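Local structure of transglutaminase-like enzymes, putative cysteine protease (3ISR) at residues S166-S169 with A170-I174; F118-R121 with Y122-S125. The protein is a putative cysteine protease of the transglutaminase-like superfamily, and so probably acts on peptide or amide bonds through a cysteine nucleophile. All blocks are in the same frame, centred on the assembly; numbering follows the deposited sequence.

Contact 1 (S166-S169 with A170-I174); sequences SQTS and AFDTI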
loop_
_atom_site.group_PDB
_atom_site.type_symbol
_atom_site.label_atom_id
_atom_site.label_comp_id
_atom_site.label_asym_id
_atom_site.label_seq_id
_atom_site.Cartn_x
_atom_site.Cartn_y
_atom_site.Cartn_z
ATOM N N SER B 166 4.459 3.045 14.438
ATOM C CA SER B 166 3.479 4.128 14.506
ATOM C C SER B 166 2.789 4.380 13.157
ATOM O O SER B 166 1.723 4.996 13.106
ATOM C CB SER B 166 4.118 5.408 15.046
ATOM O OG SER B 166 5.028 5.934 14.098
ATOM N N GLN B 167 3.384 3.896 12.071
ATOM C CA GLN B 167 2.794 4.076 10.734
ATOM C C GLN B 167 1.693 3.075 10.414
ATOM O O GLN B 167 0.881 3.304 9.511
ATOM C CB GLN B 167 3.879 4.038 9.639
ATOM C CG GLN B 167 4.868 5.205 9.721
ATOM C CD GLN B 167 5.840 5.242 8.537
ATOM O OE1 GLN B 167 5.777 4.406 7.631
ATOM N NE2 GLN B 167 6.732 6.229 8.537
ATOM N N THR B 168 1.672 1.957 11.147
ATOM C CA THR B 168 0.715 0.877 10.915
ATOM C C THR B 168 -0.731 1.320 11.123
ATOM O O THR B 168 -1.051 2.021 12.104
ATOM C CB THR B 168 1.013 -0.314 11.862
ATOM O OG1 THR B 168 2.414 -0.649 11.803
ATOM C CG2 THR B 168 0.196 -1.536 11.515
ATOM N N SER B 169 -1.612 0.874 10.233
ATOM C CA SER B 169 -3.020 1.276 10.260
ATOM C C SER B 169 -3.911 0.055 10.204
ATOM O O SER B 169 -3.446 -1.066 9.952
ATOM C CB SER B 169 -3.311 2.155 9.033
ATOM O OG SER B 169 -3.158 1.412 7.818
ATOM N N ALA B 170 -5.214 0.278 10.373
ATOM C CA ALA B 170 -6.188 -0.777 10.220
ATOM C C ALA B 170 -6.050 -1.499 8.875
ATOM O O ALA B 170 -6.204 -2.721 8.819
ATOM C CB ALA B 170 -7.607 -0.239 10.362
ATOM N N PHE B 171 -5.800 -0.746 7.806
ATOM C CA PHE B 171 -5.689 -1.347 6.473
ATOM C C PHE B 171 -4.524 -2.332 6.397
ATOM O O PHE B 171 -4.604 -3.323 5.676
ATOM C CB PHE B 171 -5.586 -0.271 5.379
ATOM C CG PHE B 171 -5.775 -0.797 3.987
ATOM C CD1 PHE B 171 -7.038 -1.187 3.531
ATOM C CD2 PHE B 171 -4.683 -0.922 3.134
ATOM C CE1 PHE B 171 -7.209 -1.689 2.228
ATOM C CE2 PHE B 171 -4.856 -1.411 1.824
ATOM C CZ PHE B 171 -6.128 -1.788 1.382
ATOM N N ASP B 172 -3.463 -2.071 7.158
ATOM C CA ASP B 172 -2.332 -2.993 7.238
ATOM C C ASP B 172 -2.688 -4.213 8.072
ATOM O O ASP B 172 -2.444 -5.350 7.657
ATOM C CB ASP B 172 -1.109 -2.310 7.830
ATOM C CG ASP B 172 -0.723 -1.071 7.072
ATOM O OD1 ASP B 172 -0.731 -1.117 5.823
ATOM O OD2 ASP B 172 -0.408 -0.054 7.725
ATOM N N THR B 173 -3.287 -3.982 9.237
ATOM C CA THR B 173 -3.523 -5.065 10.196
ATOM C C THR B 173 -4.488 -6.100 9.626
ATOM O O THR B 173 -4.381 -7.285 9.936
ATOM C CB THR B 173 -4.030 -4.498 11.558
ATOM O OG1 THR B 173 -3.064 -3.561 12.039
ATOM C CG2 THR B 173 -4.182 -5.610 12.608
ATOM N N ILE B 174 -5.410 -5.661 8.769
ATOM C CA ILE B 174 -6.409 -6.567 8.229
ATOM C C ILE B 174 -5.750 -7.699 7.393
ATOM O O ILE B 174 -6.307 -8.789 7.275
ATOM C CB ILE B 174 -7.576 -5.802 7.490
ATOM C CG1 ILE B 174 -8.834 -6.665 7.309
ATOM C CG2 ILE B 174 -7.142 -5.283 6.136
ATOM C CD1 ILE B 174 -9.426 -7.244 8.588
HETATM O O HOH W 1 1.668 1.173 6.873
#
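D172 turns its CG beside its own backbone N and anti to its carbonyl carbon (chi1 -56°), which carries the carboxylate back over the start of the helix to S169. There OD2 accepts the backbone N of S169 at 2.9 Å, approached from its anti side and 29° out of the carboxylate plane. The OG of S169 stands 3.1 Å from the same OD2; its firm partner is the side-chain amide of Q124. A water lies 2.6 Å from D172 OD2, probably donating to it, and reaches Q167 O only weakly. The first helical bond runs from T173 N to S169 O (3.0 Å), while D172 N adds a weak bond to that oxygen. The T168 side chain slants across that of D172, its CG2 4.0 Å from D172 CB, and stands at about a right angle to that of T173. With an alanine in place of this aspartate, the S169 N-H would probably be left without its carboxylate mate, and the water would lose one of its partners. A residue three places into the helix reaching back to the backbone N of the N-cap serine is the returning half of a capping box, here at the N terminus of helix 170-176.

Contact 2 (F118-R121 with Y122-S125); sequences FPSR and YCQS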
loop_
_atom_site.group_PDB
_atom_site.type_symbol
_atom_site.label_atom_id
_atom_site.label_comp_id
_atom_site.label_asym_id
_atom_site.label_seq_id
_atom_site.Cartn_x
_atom_site.Cartn_y
_atom_site.Cartn_z
ATOM N N PHE B 118 -16.440 8.873 10.072
ATOM C CA PHE B 118 -15.566 9.111 8.916
ATOM C C PHE B 118 -14.191 8.481 9.042
ATOM O O PHE B 118 -13.714 8.252 10.158
ATOM C CB PHE B 118 -15.481 10.610 8.613
ATOM C CG PHE B 118 -16.797 11.161 8.152
ATOM C CD1 PHE B 118 -17.229 10.948 6.854
ATOM C CD2 PHE B 118 -17.642 11.796 9.049
ATOM C CE1 PHE B 118 -18.495 11.429 6.420
ATOM C CE2 PHE B 118 -18.890 12.277 8.648
ATOM C CZ PHE B 118 -19.321 12.095 7.341
ATOM N N PRO B 119 -13.573 8.145 7.898
ATOM C CA PRO B 119 -12.230 7.547 7.956
ATOM C C PRO B 119 -11.245 8.523 8.584
ATOM O O PRO B 119 -11.427 9.758 8.473
ATOM C CB PRO B 119 -11.861 7.328 6.486
ATOM C CG PRO B 119 -13.118 7.590 5.669
ATOM C CD PRO B 119 -14.074 8.347 6.519
ATOM N N SER B 120 -10.199 7.990 9.208
ATOM C CA SER B 120 -9.138 8.804 9.768
ATOM C C SER B 120 -7.780 8.214 9.351
ATOM O O SER B 120 -7.751 7.210 8.647
ATOM C CB SER B 120 -9.280 8.832 11.290
ATOM O OG SER B 120 -9.241 7.526 11.815
ATOM N N ARG B 121 -6.664 8.837 9.755
ATOM C CA ARG B 121 -5.336 8.367 9.317
ATOM C C ARG B 121 -5.120 6.846 9.430
ATOM O O ARG B 121 -4.692 6.190 8.469
ATOM C CB ARG B 121 -4.216 9.109 10.070
ATOM C CG ARG B 121 -2.788 8.527 9.850
ATOM C CD ARG B 121 -2.281 8.551 8.368
ATOM N NE ARG B 121 -0.968 7.907 8.363
ATOM C CZ ARG B 121 -0.750 6.602 8.200
ATOM N NH1 ARG B 121 -1.758 5.761 7.963
ATOM N NH2 ARG B 121 0.492 6.130 8.279
ATOM N N TYR B 122 -5.386 6.291 10.611
ATOM C CA TYR B 122 -5.115 4.874 10.868
ATOM C C TYR B 122 -6.339 3.980 10.738
ATOM O O TYR B 122 -6.267 2.796 11.038
ATOM C CB TYR B 122 -4.515 4.727 12.276
ATOM C CG TYR B 122 -3.263 5.552 12.415
ATOM C CD1 TYR B 122 -2.086 5.179 11.756
ATOM C CD2 TYR B 122 -3.265 6.735 13.162
ATOM C CE1 TYR B 122 -0.927 5.973 11.858
ATOM C CE2 TYR B 122 -2.123 7.521 13.283
ATOM C CZ TYR B 122 -0.967 7.137 12.624
ATOM O OH TYR B 122 0.151 7.912 12.766
ATOM N N CYS B 123 -7.471 4.545 10.303
ATOM C CA CYS B 123 -8.727 3.790 10.240
ATOM C C CYS B 123 -9.396 4.082 8.893
ATOM O O CYS B 123 -10.317 4.917 8.799
ATOM C CB CYS B 123 -9.667 4.162 11.396
ATOM S SG CYS B 123 -8.957 4.001 13.042
ATOM N N GLN B 124 -8.916 3.393 7.849
ATOM C CA GLN B 124 -9.365 3.636 6.457
ATOM C C GLN B 124 -10.642 2.863 6.171
ATOM O O GLN B 124 -10.671 1.892 5.383
ATOM C CB GLN B 124 -8.258 3.276 5.460
ATOM C CG GLN B 124 -6.888 3.945 5.745
ATOM C CD GLN B 124 -5.941 3.030 6.509
ATOM O OE1 GLN B 124 -6.357 2.274 7.407
ATOM N NE2 GLN B 124 -4.655 3.081 6.153
ATOM N N SER B 125 -11.711 3.295 6.833
ATOM C CA SER B 125 -12.974 2.592 6.814
ATOM C C SER B 125 -13.554 2.604 5.421
ATOM O O SER B 125 -14.250 1.671 5.011
ATOM C CB SER B 125 -13.960 3.226 7.815
ATOM O OG SER B 125 -13.904 4.649 7.769
#
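A type I beta turn from S120 to C123 reverses the chain here, with R121 and Y122 at its corners and S120 and C123 closing it as a single antiparallel hydrogen-bonded pair. C123 N donates to S120 O at 3.2 Å, and S120 N returns a bond to C123 O at 3.1 Å. P119 CA adds a CH...O contact to that C123 oxygen, and the OG of S125 lies beside the proline ring, 3.6 Å from P119 CB.

At the corner, R121 lies over one face of the Y122 ring. Its CG is anti to the backbone N (chi1 171°). This sets the methylene over the ring, 3.5 Å from the centroid and only 8° off the normal, a CH-pi contact. The bend at chi2 then carries the guanidinium past the ring edge, where Y122 CE1 sits under its centre, 3.7 Å from R121 CZ, the two planes 34° apart. The NH2 of R121 goes on to the carbonyl O of Q167 and to a salt bridge with D126 of the second subunit. Y122 has a cation-pi partner of its own in R182. Across the base of the turn, S120 OG packs 3.4 Å from C123 CB and is hydrogen-bonded to D248 and R193.

R121 thus has a split role: its methylene packs on the aromatic face, while its guanidinium charge is probably balanced by the carboxylate of D126 of the second subunit.

How the contacts relate
From the N terminus, the chain leaves strand 78-96 and first meets contact 2, a tight reversal closed before helix 129-136. It then runs through helices 129-136 and 142-156 and strand 158-159 before reaching contact 1, the loop that enters helix 170-176. The two contacts are in series, neither nested nor crossed, yet their centres lie 10 Å apart. Q124 helps to join them, its OE1 accepting F171 N, while Y122 O receives A170 N at 2.8 Å. The turn and the residue after it thereby fasten the start of helix 170-176, and both contacts also lean on helix 181-194, C123 against H186 and A170 against L187.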